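ABC transporter (Thermotoga maritima, PDB 1JI0) binds ATP and probably hydrolyses it to power the import of branched-chain amino acids, as the nucleotide-binding subunit of an ABC transporter. Local coordinates at residues Ala199-Glu213 and Ala223-Leu237. Numbering follows the deposited sequence.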
ATOM      1  N   ALA A 199       6.118  12.513   1.327  1.00 24.83           N
ATOM      2  CA  ALA A 199       5.158  12.868   2.363  1.00 23.64           C
ATOM      3  C   ALA A 199       4.065  13.818   1.902  1.00 22.22           C
ATOM      4  O   ALA A 199       2.897  13.649   2.261  1.00 21.42           O
ATOM      5  CB  ALA A 199       5.899  13.454   3.572  1.00 22.65           C
ATOM      6  N   LEU A 200       4.433  14.822   1.115  1.00 21.95           N
ATOM      7  CA  LEU A 200       3.443  15.774   0.621  1.00 20.55           C
ATOM      8  C   LEU A 200       2.346  15.056  -0.169  1.00 20.03           C
ATOM      9  O   LEU A 200       1.164  15.169   0.139  1.00 18.63           O
ATOM     10  CB  LEU A 200       4.120  16.822  -0.267  1.00 20.57           C
ATOM     11  CG  LEU A 200       3.207  17.924  -0.811  1.00 22.36           C
ATOM     12  CD1 LEU A 200       2.498  18.621   0.347  1.00 22.72           C
ATOM     13  CD2 LEU A 200       4.029  18.918  -1.616  1.00 22.56           C
ATOM     14  N   GLY A 201       2.742  14.312  -1.195  1.00 21.23           N
ATOM     15  CA  GLY A 201       1.759  13.606  -1.998  1.00 19.93           C
ATOM     16  C   GLY A 201       0.926  12.650  -1.171  1.00 18.88           C
ATOM     17  O   GLY A 201      -0.291  12.590  -1.326  1.00 18.97           O
ATOM     18  N   ALA A 202       1.581  11.915  -0.277  1.00 19.30           N
ATOM     19  CA  ALA A 202       0.896  10.951   0.573  1.00 20.30           C
ATOM     20  C   ALA A 202      -0.108  11.609   1.519  1.00 20.65           C
ATOM     21  O   ALA A 202      -1.261  11.177   1.617  1.00 19.78           O
ATOM     22  CB  ALA A 202       1.926  10.143   1.382  1.00 20.43           C
ATOM     23  N   LEU A 203       0.332  12.646   2.227  1.00 19.99           N
ATOM     24  CA  LEU A 203      -0.551  13.335   3.161  1.00 20.21           C
ATOM     25  C   LEU A 203      -1.720  14.042   2.473  1.00 20.44           C
ATOM     26  O   LEU A 203      -2.791  14.195   3.065  1.00 21.29           O
ATOM     27  CB  LEU A 203       0.244  14.333   4.003  1.00 20.13           C
ATOM     28  CG  LEU A 203       1.158  13.687   5.047  1.00 22.02           C
ATOM     29  CD1 LEU A 203       2.026  14.757   5.710  1.00 21.66           C
ATOM     30  CD2 LEU A 203       0.304  12.945   6.078  1.00 21.10           C
ATOM     31  N   LYS A 204      -1.529  14.471   1.228  1.00 21.48           N
ATOM     32  CA  LYS A 204      -2.605  15.142   0.500  1.00 23.28           C
ATOM     33  C   LYS A 204      -3.766  14.213   0.137  1.00 24.57           C
ATOM     34  O   LYS A 204      -4.908  14.660  -0.006  1.00 26.33           O
ATOM     35  CB  LYS A 204      -2.052  15.801  -0.768  1.00 26.17           C
ATOM     36  CG  LYS A 204      -1.103  16.959  -0.481  1.00 28.66           C
ATOM     37  CD  LYS A 204      -0.435  17.492  -1.747  1.00 31.33           C
ATOM     38  CE  LYS A 204      -1.426  18.187  -2.661  1.00 32.89           C
ATOM     39  NZ  LYS A 204      -0.732  18.743  -3.854  1.00 34.42           N
ATOM     40  N   VAL A 205      -3.494  12.920  -0.007  1.00 24.45           N
ATOM     41  CA  VAL A 205      -4.562  11.984  -0.357  1.00 22.91           C
ATOM     42  C   VAL A 205      -5.076  11.165   0.814  1.00 20.97           C
ATOM     43  O   VAL A 205      -6.178  10.632   0.763  1.00 20.04           O
ATOM     44  CB  VAL A 205      -4.124  11.001  -1.474  1.00 23.82           C
ATOM     45  CG1 VAL A 205      -3.756  11.776  -2.710  1.00 27.69           C
ATOM     46  CG2 VAL A 205      -2.966  10.128  -0.998  1.00 25.24           C
ATOM     47  N   ALA A 206      -4.288  11.089   1.879  1.00 20.74           N
ATOM     48  CA  ALA A 206      -4.663  10.299   3.039  1.00 22.04           C
ATOM     49  C   ALA A 206      -5.651  10.952   3.997  1.00 22.29           C
ATOM     50  O   ALA A 206      -5.792  12.175   4.041  1.00 23.30           O
ATOM     51  CB  ALA A 206      -3.406   9.893   3.808  1.00 21.38           C
ATOM     52  N   HIS A 207      -6.336  10.111   4.764  1.00 21.26           N
ATOM     53  CA  HIS A 207      -7.267  10.576   5.776  1.00 20.59           C
ATOM     54  C   HIS A 207      -6.507  10.759   7.076  1.00 21.63           C
ATOM     55  O   HIS A 207      -6.752  11.703   7.832  1.00 21.09           O
ATOM     56  CB  HIS A 207      -8.377   9.553   6.017  1.00 20.33           C
ATOM     57  CG  HIS A 207      -9.283   9.362   4.845  1.00 23.59           C
ATOM     58  ND1 HIS A 207      -9.035   8.438   3.855  1.00 23.30           N
ATOM     59  CD2 HIS A 207     -10.409  10.017   4.478  1.00 24.05           C
ATOM     60  CE1 HIS A 207      -9.968   8.532   2.923  1.00 24.63           C
ATOM     61  NE2 HIS A 207     -10.814   9.485   3.277  1.00 26.71           N
ATOM     62  N   TYR A 208      -5.575   9.842   7.323  1.00 21.35           N
ATOM     63  CA  TYR A 208      -4.801   9.838   8.558  1.00 20.13           C
ATOM     64  C   TYR A 208      -3.361   9.481   8.240  1.00 19.44           C
ATOM     65  O   TYR A 208      -3.097   8.761   7.278  1.00 19.69           O
ATOM     66  CB  TYR A 208      -5.390   8.791   9.505  1.00 19.42           C
ATOM     67  CG  TYR A 208      -5.038   8.978  10.960  1.00 20.42           C
ATOM     68  CD1 TYR A 208      -5.780   9.839  11.767  1.00 20.71           C
ATOM     69  CD2 TYR A 208      -3.967   8.290  11.531  1.00 19.93           C
ATOM     70  CE1 TYR A 208      -5.468  10.008  13.115  1.00 20.73           C
ATOM     71  CE2 TYR A 208      -3.640   8.450  12.876  1.00 20.17           C
ATOM     72  CZ  TYR A 208      -4.396   9.310  13.663  1.00 22.02           C
ATOM     73  OH  TYR A 208      -4.089   9.459  15.000  1.00 20.47           O
ATOM     74  N   GLY A 209      -2.435   9.977   9.051  1.00 18.31           N
ATOM     75  CA  GLY A 209      -1.034   9.685   8.819  1.00 18.60           C
ATOM     76  C   GLY A 209      -0.254   9.374  10.083  1.00 19.25           C
ATOM     77  O   GLY A 209      -0.648   9.762  11.186  1.00 19.02           O
ATOM     78  N   TYR A 210       0.863   8.673   9.909  1.00 19.64           N
ATOM     79  CA  TYR A 210       1.752   8.310  11.007  1.00 20.38           C
ATOM     80  C   TYR A 210       3.174   8.652  10.561  1.00 20.62           C
ATOM     81  O   TYR A 210       3.581   8.312   9.453  1.00 20.61           O
ATOM     82  CB  TYR A 210       1.675   6.810  11.302  1.00 19.71           C
ATOM     83  CG  TYR A 210       0.373   6.333  11.887  1.00 20.49           C
ATOM     84  CD1 TYR A 210      -0.687   5.947  11.069  1.00 18.50           C
ATOM     85  CD2 TYR A 210       0.204   6.246  13.271  1.00 19.55           C
ATOM     86  CE1 TYR A 210      -1.887   5.482  11.619  1.00 19.07           C
ATOM     87  CE2 TYR A 210      -0.984   5.788  13.822  1.00 20.83           C
ATOM     88  CZ  TYR A 210      -2.021   5.411  12.996  1.00 18.74           C
ATOM     89  OH  TYR A 210      -3.199   4.978  13.551  1.00 18.22           O
ATOM     90  N   VAL A 211       3.923   9.336  11.419  1.00 21.84           N
ATOM     91  CA  VAL A 211       5.291   9.712  11.085  1.00 22.05           C
ATOM     92  C   VAL A 211       6.246   8.775  11.810  1.00 23.00           C
ATOM     93  O   VAL A 211       6.357   8.812  13.034  1.00 23.03           O
ATOM     94  CB  VAL A 211       5.595  11.172  11.489  1.00 20.70           C
ATOM     95  CG1 VAL A 211       7.015  11.536  11.073  1.00 21.99           C
ATOM     96  CG2 VAL A 211       4.617  12.113  10.814  1.00 19.38           C
ATOM     97  N   LEU A 212       6.924   7.930  11.037  1.00 23.06           N
ATOM     98  CA  LEU A 212       7.874   6.955  11.562  1.00 23.85           C
ATOM     99  C   LEU A 212       9.313   7.485  11.482  1.00 25.88           C
ATOM    100  O   LEU A 212       9.778   7.889  10.416  1.00 25.75           O
ATOM    101  CB  LEU A 212       7.746   5.647  10.764  1.00 23.81           C
ATOM    102  CG  LEU A 212       8.513   4.370  11.155  1.00 25.94           C
ATOM    103  CD1 LEU A 212       7.983   3.792  12.461  1.00 24.78           C
ATOM    104  CD2 LEU A 212       8.343   3.332  10.043  1.00 24.78           C
ATOM    105  N   GLU A 213      10.002   7.493  12.618  1.00 26.88           N
ATOM    106  CA  GLU A 213      11.390   7.946  12.692  1.00 30.13           C
ATOM    107  C   GLU A 213      12.174   6.928  13.504  1.00 30.19           C
ATOM    108  O   GLU A 213      11.900   6.726  14.686  1.00 29.75           O
ATOM    109  CB  GLU A 213      11.495   9.313  13.370  1.00 30.74           C
ATOM    110  CG  GLU A 213      10.804  10.437  12.623  1.00 35.18           C
ATOM    111  CD  GLU A 213      11.263  11.814  13.084  1.00 38.61           C
ATOM    112  OE1 GLU A 213      11.444  12.007  14.308  1.00 40.02           O
ATOM    113  OE2 GLU A 213      11.437  12.708  12.222  1.00 40.57           O
ATOM    114  N   ALA A 223      -4.606  13.714   8.333  1.00 20.80           N
ATOM    115  CA  ALA A 223      -3.652  14.157   7.321  1.00 23.16           C
ATOM    116  C   ALA A 223      -3.570  15.668   7.123  1.00 24.39           C
ATOM    117  O   ALA A 223      -2.480  16.231   7.087  1.00 23.15           O
ATOM    118  CB  ALA A 223      -3.962  13.480   5.983  1.00 24.69           C
ATOM    119  N   SER A 224      -4.719  16.323   6.986  1.00 25.29           N
ATOM    120  CA  SER A 224      -4.729  17.765   6.775  1.00 26.59           C
ATOM    121  C   SER A 224      -4.022  18.485   7.920  1.00 27.05           C
ATOM    122  O   SER A 224      -3.338  19.483   7.700  1.00 27.84           O
ATOM    123  CB  SER A 224      -6.162  18.271   6.636  1.00 26.93           C
ATOM    124  OG  SER A 224      -6.906  18.032   7.818  1.00 29.81           O
ATOM    125  N   GLU A 225      -4.174  17.969   9.136  1.00 26.57           N
ATOM    126  CA  GLU A 225      -3.527  18.564  10.302  1.00 26.64           C
ATOM    127  C   GLU A 225      -2.005  18.348  10.322  1.00 26.13           C
ATOM    128  O   GLU A 225      -1.249  19.231  10.730  1.00 25.21           O
ATOM    129  CB  GLU A 225      -4.170  18.016  11.575  1.00 29.19           C
ATOM    130  CG  GLU A 225      -5.472  18.719  11.892  1.00 33.56           C
ATOM    131  CD  GLU A 225      -6.280  18.040  12.976  1.00 36.88           C
ATOM    132  OE1 GLU A 225      -5.685  17.454  13.908  1.00 36.71           O
ATOM    133  OE2 GLU A 225      -7.527  18.109  12.899  1.00 39.05           O
ATOM    134  N   LEU A 226      -1.547  17.180   9.880  1.00 23.73           N
ATOM    135  CA  LEU A 226      -0.114  16.923   9.844  1.00 22.50           C
ATOM    136  C   LEU A 226       0.566  17.876   8.855  1.00 23.22           C
ATOM    137  O   LEU A 226       1.707  18.280   9.056  1.00 23.25           O
ATOM    138  CB  LEU A 226       0.151  15.470   9.452  1.00 21.46           C
ATOM    139  CG  LEU A 226      -0.335  14.448  10.485  1.00 21.87           C
ATOM    140  CD1 LEU A 226      -0.090  13.034   9.981  1.00 22.43           C
ATOM    141  CD2 LEU A 226       0.404  14.689  11.805  1.00 22.60           C
ATOM    142  N   LEU A 227      -0.144  18.235   7.790  1.00 24.33           N
ATOM    143  CA  LEU A 227       0.385  19.152   6.784  1.00 26.49           C
ATOM    144  C   LEU A 227       0.588  20.558   7.360  1.00 27.78           C
ATOM    145  O   LEU A 227       1.402  21.333   6.858  1.00 29.39           O
ATOM    146  CB  LEU A 227      -0.567  19.222   5.588  1.00 25.84           C
ATOM    147  CG  LEU A 227      -0.525  18.027   4.636  1.00 24.08           C
ATOM    148  CD1 LEU A 227      -1.682  18.108   3.663  1.00 26.21           C
ATOM    149  CD2 LEU A 227       0.795  18.016   3.905  1.00 21.34           C
ATOM    150  N   ASP A 228      -0.156  20.880   8.411  1.00 28.54           N
ATOM    151  CA  ASP A 228      -0.041  22.185   9.046  1.00 29.64           C
ATOM    152  C   ASP A 228       0.852  22.158  10.272  1.00 29.73           C
ATOM    153  O   ASP A 228       1.058  23.186  10.913  1.00 30.24           O
ATOM    154  CB  ASP A 228      -1.415  22.719   9.434  1.00 30.39           C
ATOM    155  CG  ASP A 228      -2.134  23.355   8.267  1.00 31.80           C
ATOM    156  OD1 ASP A 228      -1.478  24.089   7.499  1.00 34.45           O
ATOM    157  OD2 ASP A 228      -3.351  23.134   8.121  1.00 33.81           O
ATOM    158  N   ASN A 229       1.376  20.983  10.605  1.00 28.60           N
ATOM    159  CA  ASN A 229       2.254  20.862  11.755  1.00 28.69           C
ATOM    160  C   ASN A 229       3.631  21.377  11.361  1.00 29.32           C
ATOM    161  O   ASN A 229       4.197  20.950  10.358  1.00 28.13           O
ATOM    162  CB  ASN A 229       2.342  19.411  12.214  1.00 26.82           C
ATOM    163  CG  ASN A 229       3.291  19.232  13.383  1.00 26.59           C
ATOM    164  OD1 ASN A 229       4.482  18.984  13.201  1.00 23.43           O
ATOM    165  ND2 ASN A 229       2.765  19.375  14.594  1.00 23.46           N
ATOM    166  N   GLU A 230       4.159  22.301  12.157  1.00 30.73           N
ATOM    167  CA  GLU A 230       5.452  22.912  11.876  1.00 32.92           C
ATOM    168  C   GLU A 230       6.602  21.923  11.767  1.00 32.86           C
ATOM    169  O   GLU A 230       7.493  22.100  10.933  1.00 32.80           O
ATOM    170  CB  GLU A 230       5.769  23.972  12.936  1.00 36.39           C
ATOM    171  CG  GLU A 230       6.851  24.964  12.521  1.00 42.09           C
ATOM    172  CD  GLU A 230       6.497  25.723  11.243  1.00 46.44           C
ATOM    173  OE1 GLU A 230       5.378  26.284  11.167  1.00 48.20           O
ATOM    174  OE2 GLU A 230       7.339  25.762  10.316  1.00 48.34           O
HETATM  175  N   MSE A 231       6.585  20.879  12.592  1.00 33.62           N
HETATM  176  CA  MSE A 231       7.643  19.868  12.569  1.00 33.22           C
HETATM  177  C   MSE A 231       7.612  19.080  11.268  1.00 32.17           C
HETATM  178  O   MSE A 231       8.654  18.813  10.670  1.00 32.35           O
HETATM  179  CB  MSE A 231       7.495  18.901  13.751  1.00 36.25           C
HETATM  180  CG  MSE A 231       8.576  17.810  13.829  1.00 38.87           C
HETATM  181 SE   MSE A 231       8.307  16.236  12.684  1.00 43.79          SE
HETATM  182  CE  MSE A 231       7.354  15.105  13.935  1.00 41.49           C
ATOM    183  N   VAL A 232       6.415  18.696  10.835  1.00 31.11           N
ATOM    184  CA  VAL A 232       6.279  17.951   9.588  1.00 29.35           C
ATOM    185  C   VAL A 232       6.747  18.828   8.425  1.00 29.48           C
ATOM    186  O   VAL A 232       7.577  18.415   7.617  1.00 29.53           O
ATOM    187  CB  VAL A 232       4.817  17.518   9.341  1.00 27.94           C
ATOM    188  CG1 VAL A 232       4.699  16.847   7.975  1.00 26.84           C
ATOM    189  CG2 VAL A 232       4.357  16.548  10.448  1.00 27.62           C
ATOM    190  N   ARG A 233       6.219  20.047   8.356  1.00 30.63           N
ATOM    191  CA  ARG A 233       6.572  20.983   7.287  1.00 31.41           C
ATOM    192  C   ARG A 233       8.076  21.195   7.143  1.00 33.00           C
ATOM    193  O   ARG A 233       8.620  21.093   6.046  1.00 34.58           O
ATOM    194  CB  ARG A 233       5.863  22.320   7.526  1.00 29.10           C
ATOM    195  CG  ARG A 233       4.349  22.180   7.482  1.00 29.26           C
ATOM    196  CD  ARG A 233       3.634  23.428   7.926  1.00 28.38           C
ATOM    197  NE  ARG A 233       3.740  24.510   6.954  1.00 29.47           N
ATOM    198  CZ  ARG A 233       2.873  24.721   5.969  1.00 27.72           C
ATOM    199  NH1 ARG A 233       1.823  23.926   5.814  1.00 26.61           N
ATOM    200  NH2 ARG A 233       3.056  25.740   5.146  1.00 28.03           N
ATOM    201  N   LYS A 234       8.755  21.471   8.250  1.00 34.80           N
ATOM    202  CA  LYS A 234      10.193  21.706   8.212  1.00 36.49           C
ATOM    203  C   LYS A 234      11.014  20.442   7.991  1.00 37.01           C
ATOM    204  O   LYS A 234      11.969  20.441   7.214  1.00 36.47           O
ATOM    205  CB  LYS A 234      10.639  22.397   9.506  1.00 37.96           C
ATOM    206  CG  LYS A 234      10.136  23.831   9.642  1.00 41.27           C
ATOM    207  CD  LYS A 234      10.304  24.386  11.060  1.00 43.35           C
ATOM    208  CE  LYS A 234      11.729  24.231  11.579  1.00 44.94           C
ATOM    209  NZ  LYS A 234      12.733  24.886  10.695  1.00 46.84           N
ATOM    210  N   ALA A 235      10.637  19.360   8.658  1.00 37.96           N
ATOM    211  CA  ALA A 235      11.375  18.107   8.545  1.00 38.43           C
ATOM    212  C   ALA A 235      11.078  17.265   7.309  1.00 38.79           C
ATOM    213  O   ALA A 235      11.973  16.611   6.769  1.00 38.51           O
ATOM    214  CB  ALA A 235      11.148  17.264   9.803  1.00 39.08           C
ATOM    215  N   TYR A 236       9.832  17.276   6.851  1.00 38.44           N
ATOM    216  CA  TYR A 236       9.464  16.460   5.704  1.00 38.79           C
ATOM    217  C   TYR A 236       8.960  17.206   4.473  1.00 39.98           C
ATOM    218  O   TYR A 236       8.816  16.608   3.410  1.00 40.27           O
ATOM    219  CB  TYR A 236       8.430  15.417   6.141  1.00 38.48           C
ATOM    220  CG  TYR A 236       8.974  14.440   7.158  1.00 37.25           C
ATOM    221  CD1 TYR A 236       9.738  13.344   6.762  1.00 38.37           C
ATOM    222  CD2 TYR A 236       8.777  14.644   8.523  1.00 37.83           C
ATOM    223  CE1 TYR A 236      10.296  12.474   7.700  1.00 38.15           C
ATOM    224  CE2 TYR A 236       9.333  13.780   9.474  1.00 36.49           C
ATOM    225  CZ  TYR A 236      10.088  12.703   9.054  1.00 37.86           C
ATOM    226  OH  TYR A 236      10.643  11.856   9.981  1.00 39.56           O
ATOM    227  N   LEU A 237       8.699  18.504   4.597  1.00 41.07           N
ATOM    228  CA  LEU A 237       8.202  19.264   3.452  1.00 41.84           C
ATOM    229  C   LEU A 237       9.104  20.449   3.057  1.00 43.23           C
ATOM    230  O   LEU A 237       8.801  21.184   2.114  1.00 44.18           O
ATOM    231  CB  LEU A 237       6.768  19.727   3.735  1.00 40.44           C
ATOM    232  CG  LEU A 237       5.824  18.621   4.238  1.00 39.02           C
ATOM    233  CD1 LEU A 237       4.440  19.184   4.482  1.00 38.10           C
ATOM    234  CD2 LEU A 237       5.759  17.488   3.231  1.00 40.44           C
TER
HETATM  235  O   HOH W   1      -6.806  14.624   5.955  1.00 37.24           O
HETATM  236  O   HOH W   2      11.779   9.413   9.299  1.00 34.76           O
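L203 illustrates how one knob from helix 199-205 can fill a hole lined by two others: its side chain sits among A223, L226, L227 and V232. L227 lies alongside it, running the other way, with CD2 3.7 Å from L203 CB, whereas L226 comes in nearly perpendicular to bring CD1 against L203 CD2. L203 CD1 meets V232 CG1, so this leucine spans both helices of 223-237. At the far end Y236 reaches strand 208-213. Y236 OH donates to the anti lone pair of E213 OE2 at 2.5 Å; carboxylate and ring planes are 51° apart. Water 2, in the ring plane, bridges Y236 OH to L212 O, so the hydroxyl is gripped twice. V211 has CG1 anti to its backbone nitrogen (chi1 -178°), which carries that methyl to 3.6 Å from Y236 CE2. With a leucine at Y236, E213 and water 2 would probably both lose a polar mate, and V211 CG1 its aromatic neighbour. Further out, A199 CB packs on Y236 CB, and L237 CD2 rests against the backbone N and CB of L200. The start of helix 223-227 is fixed by a nearly straight bond from A223 N to H207 O (3.0 Å, 173°), approaching from above the carbonyl plane, while N229 OD1 caps helix 230-236 by accepting from V232 N. Strand 208-213 is itself set by pairing with strands 34-38 and 216-222, and L212 points away, near the ATP-binding G44 and K45. The C-terminal helices thus pack against helix 199-205 and strand 208-213 of the P-loop nucleotide-binding core of an ABC ATPase, beside its Walker A site.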